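Pectate lyase 47 (Bacillus sp. TS-47, PDB 1VBL) probably cleaves pectate by beta-elimination as a calcium-binding, thermostable pectate lyase of polysaccharide lyase family 1. Local coordinates at residues 315-321 against 350-354; 234-240 against 265-271; 90-94 against 220-225. All blocks are in the same frame, centred on the assembly; numbering follows the deposited sequence.

Contact 1 of 3, residues 315-321 against 350-354; sequences WGVGVFS and ESMYE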
loop_
_atom_site.group_PDB
_atom_site.type_symbol
_atom_site.label_atom_id
_atom_site.label_comp_id
_atom_site.label_asym_id
_atom_site.label_seq_id
_atom_site.Cartn_x
_atom_site.Cartn_y
_atom_site.Cartn_z
ATOM N N TRP A 315 -9.723 -2.228 -9.717
ATOM C CA TRP A 315 -10.286 -3.148 -8.736
ATOM C C TRP A 315 -10.031 -4.619 -9.045
ATOM O O TRP A 315 -10.535 -5.161 -10.034
ATOM C CB TRP A 315 -11.788 -2.903 -8.598
ATOM C CG TRP A 315 -12.126 -1.511 -8.146
ATOM C CD1 TRP A 315 -11.329 -0.663 -7.426
ATOM C CD2 TRP A 315 -13.367 -0.824 -8.344
ATOM N NE1 TRP A 315 -12.001 0.510 -7.165
ATOM C CE2 TRP A 315 -13.253 0.437 -7.716
ATOM C CE3 TRP A 315 -14.566 -1.154 -8.990
ATOM C CZ2 TRP A 315 -14.295 1.372 -7.714
ATOM C CZ3 TRP A 315 -15.603 -0.224 -8.989
ATOM C CH2 TRP A 315 -15.458 1.025 -8.353
ATOM N N GLY A 316 -9.241 -5.257 -8.186
ATOM C CA GLY A 316 -8.928 -6.660 -8.363
ATOM C C GLY A 316 -9.867 -7.513 -7.534
ATOM O O GLY A 316 -9.819 -7.491 -6.302
ATOM N N VAL A 317 -10.734 -8.258 -8.213
ATOM C CA VAL A 317 -11.689 -9.127 -7.542
ATOM C C VAL A 317 -11.039 -10.499 -7.374
ATOM O O VAL A 317 -10.970 -11.287 -8.320
ATOM C CB VAL A 317 -12.989 -9.259 -8.364
ATOM C CG1 VAL A 317 -13.950 -10.221 -7.680
ATOM C CG2 VAL A 317 -13.640 -7.891 -8.523
ATOM N N GLY A 318 -10.550 -10.765 -6.167
ATOM C CA GLY A 318 -9.898 -12.029 -5.886
ATOM C C GLY A 318 -10.818 -13.034 -5.229
ATOM O O GLY A 318 -11.997 -12.759 -4.994
ATOM N N VAL A 319 -10.269 -14.202 -4.914
ATOM C CA VAL A 319 -11.047 -15.268 -4.305
ATOM C C VAL A 319 -11.791 -14.867 -3.040
ATOM O O VAL A 319 -11.225 -14.263 -2.128
ATOM C CB VAL A 319 -10.164 -16.498 -3.993
ATOM C CG1 VAL A 319 -9.624 -17.085 -5.294
ATOM C CG2 VAL A 319 -9.023 -16.104 -3.061
ATOM N N PHE A 320 -13.074 -15.209 -3.019
ATOM C CA PHE A 320 -13.964 -14.945 -1.899
ATOM C C PHE A 320 -14.052 -13.490 -1.465
ATOM O O PHE A 320 -14.448 -13.207 -0.337
ATOM C CB PHE A 320 -13.562 -15.806 -0.699
ATOM C CG PHE A 320 -13.430 -17.266 -1.020
ATOM C CD1 PHE A 320 -12.178 -17.832 -1.235
ATOM C CD2 PHE A 320 -14.560 -18.067 -1.145
ATOM C CE1 PHE A 320 -12.051 -19.177 -1.570
ATOM C CE2 PHE A 320 -14.445 -19.418 -1.481
ATOM C CZ PHE A 320 -13.187 -19.973 -1.695
ATOM N N SER A 321 -13.693 -12.569 -2.348
ATOM C CA SER A 321 -13.751 -11.157 -1.996
ATOM C C SER A 321 -15.197 -10.677 -1.931
ATOM O O SER A 321 -16.079 -11.224 -2.597
ATOM C CB SER A 321 -12.967 -10.323 -3.013
ATOM O OG SER A 321 -13.398 -10.599 -4.336
ATOM N N GLU A 350 -17.526 -14.807 -8.446
ATOM C CA GLU A 350 -17.439 -14.019 -7.227
ATOM C C GLU A 350 -18.573 -13.007 -7.218
ATOM O O GLU A 350 -19.185 -12.735 -8.253
ATOM C CB GLU A 350 -16.097 -13.292 -7.148
ATOM C CG GLU A 350 -14.872 -14.199 -7.066
ATOM C CD GLU A 350 -14.882 -15.118 -5.852
ATOM O OE1 GLU A 350 -15.660 -14.863 -4.905
ATOM O OE2 GLU A 350 -14.099 -16.093 -5.843
ATOM N N SER A 351 -18.862 -12.457 -6.047
ATOM C CA SER A 351 -19.919 -11.469 -5.925
ATOM C C SER A 351 -19.329 -10.150 -5.452
ATOM O O SER A 351 -18.381 -10.124 -4.670
ATOM C CB SER A 351 -20.974 -11.927 -4.913
ATOM O OG SER A 351 -21.636 -13.103 -5.342
ATOM N N MET A 352 -19.881 -9.056 -5.949
ATOM C CA MET A 352 -19.444 -7.737 -5.525
ATOM C C MET A 352 -20.599 -6.803 -5.804
ATOM O O MET A 352 -21.478 -7.111 -6.609
ATOM C CB MET A 352 -18.186 -7.279 -6.285
ATOM C CG MET A 352 -18.417 -6.562 -7.611
ATOM S SD MET A 352 -16.875 -5.871 -8.322
ATOM C CE MET A 352 -16.835 -4.244 -7.587
ATOM N N TYR A 353 -20.632 -5.683 -5.104
ATOM C CA TYR A 353 -21.681 -4.725 -5.357
ATOM C C TYR A 353 -20.989 -3.453 -5.788
ATOM O O TYR A 353 -19.920 -3.109 -5.281
ATOM C CB TYR A 353 -22.534 -4.463 -4.118
ATOM C CG TYR A 353 -23.743 -3.633 -4.462
ATOM C CD1 TYR A 353 -24.734 -4.136 -5.307
ATOM C CD2 TYR A 353 -23.871 -2.328 -4.002
ATOM C CE1 TYR A 353 -25.819 -3.354 -5.688
ATOM C CE2 TYR A 353 -24.953 -1.535 -4.379
ATOM C CZ TYR A 353 -25.922 -2.054 -5.222
ATOM O OH TYR A 353 -26.987 -1.270 -5.609
ATOM N N GLU A 354 -21.598 -2.764 -6.740
ATOM C CA GLU A 354 -21.032 -1.538 -7.264
ATOM C C GLU A 354 -22.166 -0.628 -7.694
ATOM O O GLU A 354 -23.132 -1.078 -8.314
ATOM C CB GLU A 354 -20.143 -1.854 -8.467
ATOM C CG GLU A 354 -19.621 -0.623 -9.181
ATOM C CD GLU A 354 -19.969 -0.612 -10.654
ATOM O OE1 GLU A 354 -20.576 -1.592 -11.136
ATOM O OE2 GLU A 354 -19.633 0.382 -11.332
HETATM O O HOH W 1 -15.966 -8.903 -4.559
HETATM O O HOH W 2 -17.353 -13.253 -3.789
#

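Contact 2 of 3, residues 234-240 against 265-271; sequences IKNSSDF and ADSGHLR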
loop_
_atom_site.group_PDB
_atom_site.type_symbol
_atom_site.label_atom_id
_atom_site.label_comp_id
_atom_site.label_asym_id
_atom_site.label_seq_id
_atom_site.Cartn_x
_atom_site.Cartn_y
_atom_site.Cartn_z
ATOM N N ILE A 234 -1.912 -5.087 2.917
ATOM C CA ILE A 234 -2.626 -5.631 4.062
ATOM C C ILE A 234 -2.751 -7.137 3.891
ATOM O O ILE A 234 -3.304 -7.608 2.896
ATOM C CB ILE A 234 -4.031 -4.995 4.141
ATOM C CG1 ILE A 234 -3.884 -3.471 4.253
ATOM C CG2 ILE A 234 -4.815 -5.566 5.315
ATOM C CD1 ILE A 234 -5.185 -2.708 4.119
ATOM N N LYS A 235 -2.253 -7.899 4.860
ATOM C CA LYS A 235 -2.313 -9.352 4.743
ATOM C C LYS A 235 -2.284 -10.098 6.069
ATOM O O LYS A 235 -2.241 -9.502 7.148
ATOM C CB LYS A 235 -1.148 -9.844 3.880
ATOM C CG LYS A 235 0.221 -9.582 4.493
ATOM C CD LYS A 235 1.350 -10.084 3.597
ATOM C CE LYS A 235 2.711 -9.863 4.246
ATOM N NZ LYS A 235 3.839 -10.330 3.389
ATOM N N ASN A 236 -2.304 -11.421 5.956
ATOM C CA ASN A 236 -2.253 -12.323 7.097
ATOM C C ASN A 236 -3.210 -12.011 8.234
ATOM O O ASN A 236 -2.795 -11.669 9.346
ATOM C CB ASN A 236 -0.822 -12.412 7.629
ATOM C CG ASN A 236 0.137 -12.998 6.611
ATOM O OD1 ASN A 236 -0.271 -13.752 5.729
ATOM N ND2 ASN A 236 1.417 -12.668 6.735
ATOM N N SER A 237 -4.498 -12.133 7.935
ATOM C CA SER A 237 -5.559 -11.925 8.903
ATOM C C SER A 237 -5.665 -10.544 9.534
ATOM O O SER A 237 -6.236 -10.407 10.610
ATOM C CB SER A 237 -5.459 -12.983 10.005
ATOM O OG SER A 237 -5.409 -14.278 9.436
ATOM N N SER A 238 -5.115 -9.523 8.886
ATOM C CA SER A 238 -5.244 -8.170 9.417
ATOM C C SER A 238 -6.743 -7.897 9.366
ATOM O O SER A 238 -7.464 -8.543 8.606
ATOM C CB SER A 238 -4.482 -7.168 8.548
ATOM O OG SER A 238 -3.087 -7.377 8.669
ATOM N N ASP A 239 -7.227 -6.949 10.155
ATOM C CA ASP A 239 -8.664 -6.712 10.174
ATOM C C ASP A 239 -8.987 -5.323 10.708
ATOM O O ASP A 239 -8.194 -4.737 11.441
ATOM C CB ASP A 239 -9.308 -7.771 11.081
ATOM C CG ASP A 239 -10.691 -8.193 10.625
ATOM O OD1 ASP A 239 -11.164 -7.723 9.573
ATOM O OD2 ASP A 239 -11.307 -9.020 11.334
ATOM N N PHE A 240 -10.158 -4.809 10.339
ATOM C CA PHE A 240 -10.620 -3.505 10.811
ATOM C C PHE A 240 -9.632 -2.387 10.506
ATOM O O PHE A 240 -8.970 -1.848 11.397
ATOM C CB PHE A 240 -10.895 -3.598 12.313
ATOM C CG PHE A 240 -11.821 -4.726 12.674
ATOM C CD1 PHE A 240 -11.463 -5.663 13.641
ATOM C CD2 PHE A 240 -13.038 -4.872 12.021
ATOM C CE1 PHE A 240 -12.305 -6.734 13.947
ATOM C CE2 PHE A 240 -13.889 -5.940 12.318
ATOM C CZ PHE A 240 -13.520 -6.870 13.281
ATOM N N ALA A 265 -7.075 -18.794 6.416
ATOM C CA ALA A 265 -7.008 -18.088 7.689
ATOM C C ALA A 265 -7.462 -16.637 7.521
ATOM O O ALA A 265 -7.795 -15.965 8.501
ATOM C CB ALA A 265 -5.585 -18.131 8.239
ATOM N N ASP A 266 -7.474 -16.158 6.279
ATOM C CA ASP A 266 -7.903 -14.791 5.994
ATOM C C ASP A 266 -9.422 -14.676 5.929
ATOM O O ASP A 266 -9.977 -13.582 6.053
ATOM C CB ASP A 266 -7.306 -14.290 4.674
ATOM C CG ASP A 266 -5.850 -13.893 4.808
ATOM O OD1 ASP A 266 -5.405 -13.664 5.950
ATOM O OD2 ASP A 266 -5.156 -13.794 3.771
ATOM N N SER A 267 -10.095 -15.806 5.733
ATOM C CA SER A 267 -11.551 -15.810 5.651
ATOM C C SER A 267 -12.153 -15.199 6.912
ATOM O O SER A 267 -11.760 -15.542 8.026
ATOM C CB SER A 267 -12.067 -17.239 5.471
ATOM O OG SER A 267 -13.470 -17.239 5.279
ATOM N N GLY A 268 -13.105 -14.290 6.733
ATOM C CA GLY A 268 -13.733 -13.646 7.871
ATOM C C GLY A 268 -12.962 -12.434 8.366
ATOM O O GLY A 268 -13.357 -11.791 9.337
ATOM N N HIS A 269 -11.857 -12.118 7.701
ATOM C CA HIS A 269 -11.041 -10.971 8.086
ATOM C C HIS A 269 -10.830 -10.041 6.902
ATOM O O HIS A 269 -11.629 -10.022 5.970
ATOM C CB HIS A 269 -9.689 -11.444 8.618
ATOM C CG HIS A 269 -9.793 -12.266 9.861
ATOM N ND1 HIS A 269 -10.210 -11.740 11.066
ATOM C CD2 HIS A 269 -9.565 -13.581 10.083
ATOM C CE1 HIS A 269 -10.232 -12.698 11.975
ATOM N NE2 HIS A 269 -9.845 -13.823 11.404
ATOM N N LEU A 270 -9.745 -9.273 6.943
ATOM C CA LEU A 270 -9.424 -8.339 5.873
ATOM C C LEU A 270 -10.565 -7.362 5.596
ATOM O O LEU A 270 -10.822 -6.994 4.450
ATOM C CB LEU A 270 -9.056 -9.106 4.602
ATOM C CG LEU A 270 -7.813 -9.995 4.752
ATOM C CD1 LEU A 270 -7.551 -10.747 3.453
ATOM C CD2 LEU A 270 -6.610 -9.140 5.124
ATOM N N ARG A 271 -11.247 -6.948 6.657
ATOM C CA ARG A 271 -12.333 -5.986 6.531
ATOM C C ARG A 271 -11.688 -4.606 6.498
ATOM O O ARG A 271 -11.177 -4.114 7.503
ATOM C CB ARG A 271 -13.304 -6.141 7.702
ATOM C CG ARG A 271 -14.195 -7.368 7.527
ATOM C CD ARG A 271 -15.019 -7.705 8.760
ATOM N NE ARG A 271 -14.217 -8.331 9.808
ATOM C CZ ARG A 271 -14.729 -9.028 10.816
ATOM N NH1 ARG A 271 -16.042 -9.191 10.904
ATOM N NH2 ARG A 271 -13.934 -9.552 11.741
HETATM O O HOH W 3 -2.823 -12.650 3.532
#

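Contact 3 of 3, residues 90-94 against 220-225; sequences FEAYL and YFGRPF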
loop_
_atom_site.group_PDB
_atom_site.type_symbol
_atom_site.label_atom_id
_atom_site.label_comp_id
_atom_site.label_asym_id
_atom_site.label_seq_id
_atom_site.Cartn_x
_atom_site.Cartn_y
_atom_site.Cartn_z
ATOM N N PHE A 90 26.396 -8.300 -8.081
ATOM C CA PHE A 90 25.302 -8.110 -9.027
ATOM C C PHE A 90 25.587 -8.695 -10.406
ATOM O O PHE A 90 24.787 -9.466 -10.935
ATOM C CB PHE A 90 24.970 -6.620 -9.167
ATOM C CG PHE A 90 23.693 -6.355 -9.914
ATOM C CD1 PHE A 90 23.642 -5.387 -10.912
ATOM C CD2 PHE A 90 22.538 -7.070 -9.617
ATOM C CE1 PHE A 90 22.461 -5.139 -11.603
ATOM C CE2 PHE A 90 21.350 -6.827 -10.302
ATOM C CZ PHE A 90 21.312 -5.859 -11.298
ATOM N N GLU A 91 26.719 -8.321 -10.993
ATOM C CA GLU A 91 27.078 -8.824 -12.315
ATOM C C GLU A 91 27.117 -10.345 -12.338
ATOM O O GLU A 91 26.621 -10.972 -13.276
ATOM C CB GLU A 91 28.438 -8.273 -12.745
ATOM C CG GLU A 91 28.403 -6.829 -13.206
ATOM C CD GLU A 91 29.786 -6.292 -13.519
ATOM O OE1 GLU A 91 30.521 -6.951 -14.287
ATOM O OE2 GLU A 91 30.135 -5.211 -12.998
ATOM N N ALA A 92 27.706 -10.934 -11.304
ATOM C CA ALA A 92 27.803 -12.386 -11.213
ATOM C C ALA A 92 26.409 -12.991 -11.096
ATOM O O ALA A 92 26.140 -14.066 -11.632
ATOM C CB ALA A 92 28.652 -12.781 -10.009
ATOM N N TYR A 93 25.521 -12.294 -10.395
ATOM C CA TYR A 93 24.158 -12.773 -10.222
ATOM C C TYR A 93 23.449 -12.737 -11.569
ATOM O O TYR A 93 22.706 -13.654 -11.917
ATOM C CB TYR A 93 23.418 -11.900 -9.201
ATOM C CG TYR A 93 22.036 -12.402 -8.846
ATOM C CD1 TYR A 93 20.932 -12.080 -9.635
ATOM C CD2 TYR A 93 21.833 -13.204 -7.721
ATOM C CE1 TYR A 93 19.658 -12.541 -9.313
ATOM C CE2 TYR A 93 20.565 -13.671 -7.391
ATOM C CZ TYR A 93 19.483 -13.336 -8.192
ATOM O OH TYR A 93 18.228 -13.804 -7.877
ATOM N N LEU A 94 23.687 -11.672 -12.326
ATOM C CA LEU A 94 23.087 -11.523 -13.646
ATOM C C LEU A 94 23.562 -12.626 -14.588
ATOM O O LEU A 94 22.762 -13.223 -15.311
ATOM C CB LEU A 94 23.442 -10.157 -14.235
ATOM C CG LEU A 94 22.395 -9.044 -14.124
ATOM C CD1 LEU A 94 21.746 -9.051 -12.759
ATOM C CD2 LEU A 94 23.064 -7.706 -14.413
ATOM N N TYR A 220 16.711 -5.596 -16.648
ATOM C CA TYR A 220 17.652 -6.707 -16.588
ATOM C C TYR A 220 16.894 -7.973 -16.950
ATOM O O TYR A 220 15.735 -8.142 -16.562
ATOM C CB TYR A 220 18.260 -6.846 -15.189
ATOM C CG TYR A 220 19.138 -5.682 -14.796
ATOM C CD1 TYR A 220 18.657 -4.669 -13.967
ATOM C CD2 TYR A 220 20.441 -5.573 -15.285
ATOM C CE1 TYR A 220 19.453 -3.575 -13.634
ATOM C CE2 TYR A 220 21.244 -4.484 -14.961
ATOM C CZ TYR A 220 20.744 -3.489 -14.135
ATOM O OH TYR A 220 21.536 -2.414 -13.806
ATOM N N PHE A 221 17.546 -8.859 -17.697
ATOM C CA PHE A 221 16.912 -10.101 -18.123
ATOM C C PHE A 221 15.715 -9.765 -19.004
ATOM O O PHE A 221 14.790 -10.563 -19.143
ATOM C CB PHE A 221 16.442 -10.912 -16.913
ATOM C CG PHE A 221 17.558 -11.435 -16.050
ATOM C CD1 PHE A 221 17.273 -12.067 -14.845
ATOM C CD2 PHE A 221 18.888 -11.313 -16.445
ATOM C CE1 PHE A 221 18.292 -12.571 -14.041
ATOM C CE2 PHE A 221 19.918 -11.812 -15.650
ATOM C CZ PHE A 221 19.618 -12.445 -14.445
ATOM N N GLY A 222 15.737 -8.573 -19.591
ATOM C CA GLY A 222 14.646 -8.156 -20.452
ATOM C C GLY A 222 13.363 -7.855 -19.698
ATOM O O GLY A 222 12.288 -7.808 -20.296
ATOM N N ARG A 223 13.474 -7.659 -18.384
ATOM C CA ARG A 223 12.316 -7.354 -17.549
ATOM C C ARG A 223 12.589 -6.098 -16.722
ATOM O O ARG A 223 13.728 -5.828 -16.342
ATOM C CB ARG A 223 12.012 -8.519 -16.597
ATOM C CG ARG A 223 11.863 -9.880 -17.263
ATOM C CD ARG A 223 10.818 -9.846 -18.360
ATOM N NE ARG A 223 9.522 -9.398 -17.867
ATOM C CZ ARG A 223 8.715 -8.587 -18.545
ATOM N NH1 ARG A 223 9.079 -8.139 -19.740
ATOM N NH2 ARG A 223 7.549 -8.223 -18.030
ATOM N N PRO A 224 11.544 -5.304 -16.441
ATOM C CA PRO A 224 11.768 -4.096 -15.643
ATOM C C PRO A 224 12.331 -4.465 -14.272
ATOM O O PRO A 224 11.862 -5.405 -13.631
ATOM C CB PRO A 224 10.375 -3.464 -15.568
ATOM C CG PRO A 224 9.452 -4.641 -15.713
ATOM C CD PRO A 224 10.121 -5.458 -16.788
ATOM N N PHE A 225 13.350 -3.730 -13.838
ATOM C CA PHE A 225 13.990 -3.987 -12.554
ATOM C C PHE A 225 13.114 -3.407 -11.446
ATOM O O PHE A 225 13.339 -2.293 -10.971
ATOM C CB PHE A 225 15.380 -3.349 -12.539
ATOM C CG PHE A 225 16.293 -3.908 -11.491
ATOM C CD1 PHE A 225 16.462 -5.285 -11.358
ATOM C CD2 PHE A 225 17.002 -3.061 -10.647
ATOM C CE1 PHE A 225 17.326 -5.810 -10.396
ATOM C CE2 PHE A 225 17.865 -3.575 -9.684
ATOM C CZ PHE A 225 18.026 -4.955 -9.560
#

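Contact 1 of 3, residues 315-321 against 350-354
Interior side chains of a parallel beta-helix meet here, W315 and V317 from strand 315-318 against M352 and E354 of strand 351-361 and E350 beside it, in the following coil. V317 sends its two methyls to different partners. CG1 slides alongside the aliphatic base of E350, 3.8 Å from CB, while CG2 lies 3.8 Å from SD of M352. The thioether chain bends at its last torsion (chi3 -89°), which carries CE to the indole of W315, where it stops 4.1 Å from CE3. A long flexible methionine suits this place because it can fill the interval between a small valine and a large ring. CG of E354 adds to the same indole, 4.0 Å from CZ3 of W315, while its carboxylate is held by K384 and T357. W315 ties its own NE1 to Y301. In the beta-helix, residues 318-321 form the corner that leads into strand 322-332, here a type II turn. F320 takes the third position with positive phi, and its N donates to OE2 of E350 at 3.1 Å with an angle of 162°, arriving from above the carboxylate plane. S346 holds the same oxygen, so this oxygen of the buried acid has two donors. Serine fits the end of the turn, since OG of S321 reaches back to O of G318 at 2.7 Å, an oxygen that also accepts N of S321. One water donates to OG of S321 and, at 2.7 Å, to O of S351; a second lies between OE1 of E350, O of S321 and N of S351, accepting from the last.

Contact 2 of 3, residues 234-240 against 265-271
Four firm N-H bonds converge on one carboxylate, that of D239, and all come from H269 and R271. R271 grips it side-on: NE donates to OD1 at 3.1 Å and NH2 to OD2 at 2.7 Å, with the two flat groups only 20° from coplanar. The backbone N of R271 adds a third bond, to OD1 at 3.0 Å. ND1 of H269 reaches OD2 at 2.9 Å from above the carboxylate plane, the two planes standing 84° apart. With an alanine in place of D239, the imidazole would probably be free to turn and the guanidinium would lose its carboxylate mate. F240 covers one guanidinium face with CZ, O of G268 the opposite one, and W14 adds a cation-pi contact. G268 suits its turn from D266 to H269, where a side chain would jam against the preceding carbonyl. At the other end D266, salt-bridged to R263, accepts N of S237 through OD1 at 2.7 Å, and OG of S237 donates to O of A265, with R263 also bonded to that hydroxyl. L270 N bonds to S238 O at 2.9 Å. Such stacking of one corner on the next coil's loop, here turn 236-238 on loop 258-271, is characteristic of the parallel beta-helix of pectate lyases.

Contact 3 of 3, residues 90-94 against 220-225
An aromatic cluster of F90, Y220 and F225 joins helix 90-97 to the hairpin of strands 219-220 and 223-224. F90 meets Y220 in a T-shaped (edge-to-face) contact: its CE1-CZ edge points at the phenol face, with CZ 3.6 Å above the plane over the ring centre. The planes stand at 83° and the centroids are 4.9 Å apart. Because CG of F90 is anti to its backbone N (chi1 -169°), the ring extends from the helix to the hairpin. The side chains of F90 and F225 come from opposite directions and meet, CZ of F225 3.8 Å from CZ of F90, the rings oblique. L94, one helical turn after F90, wedges in beside it. Its CD2 rests 3.5 Å from CD2 of Y220, while CD1 covers a face of F90, so the two branches of one leucine serve the two rings. The hairpin is closed by a type I' turn from Y220 to R223, a tight two-residue connection in which F221 and G222 both have positive phi; glycine takes that shape easily. The ring of F221 reaches the helix with its edge, CE2 lying 3.2 Å from O of L94. An aromatic edge, slightly positive, is a fitting neighbour for a carbonyl oxygen. W175 and W185 meet the same ring. No hydrogen bond links the two segments. R223 anchors the hairpin instead to E184 and G183, and Y93 holds the helix to E112 on helix 110-126.

Along the chain the contacts follow in series: contact 3 closes first, then contact 2, then contact 1. Contacts 1 and 2 lie on the same beta-helix with the coil of strands 288-289 and 293-303 between them, their centres about 15 Å apart and their nearest atoms about 6 Å, without touching. Strand 239-251 of contact 2 is linked to strand 351-361 of contact 1 through the parallel strands 272-280, 293-303 and 322-332. Contact 3 stands apart, its centre about 35 Å from either, in long excursions that leave the helix before strands 127-129 and 232-235. Contact 2 is the one near the calcium ion, held by D190, D229 and D233, whereas contacts 1 and 3 lie away from it.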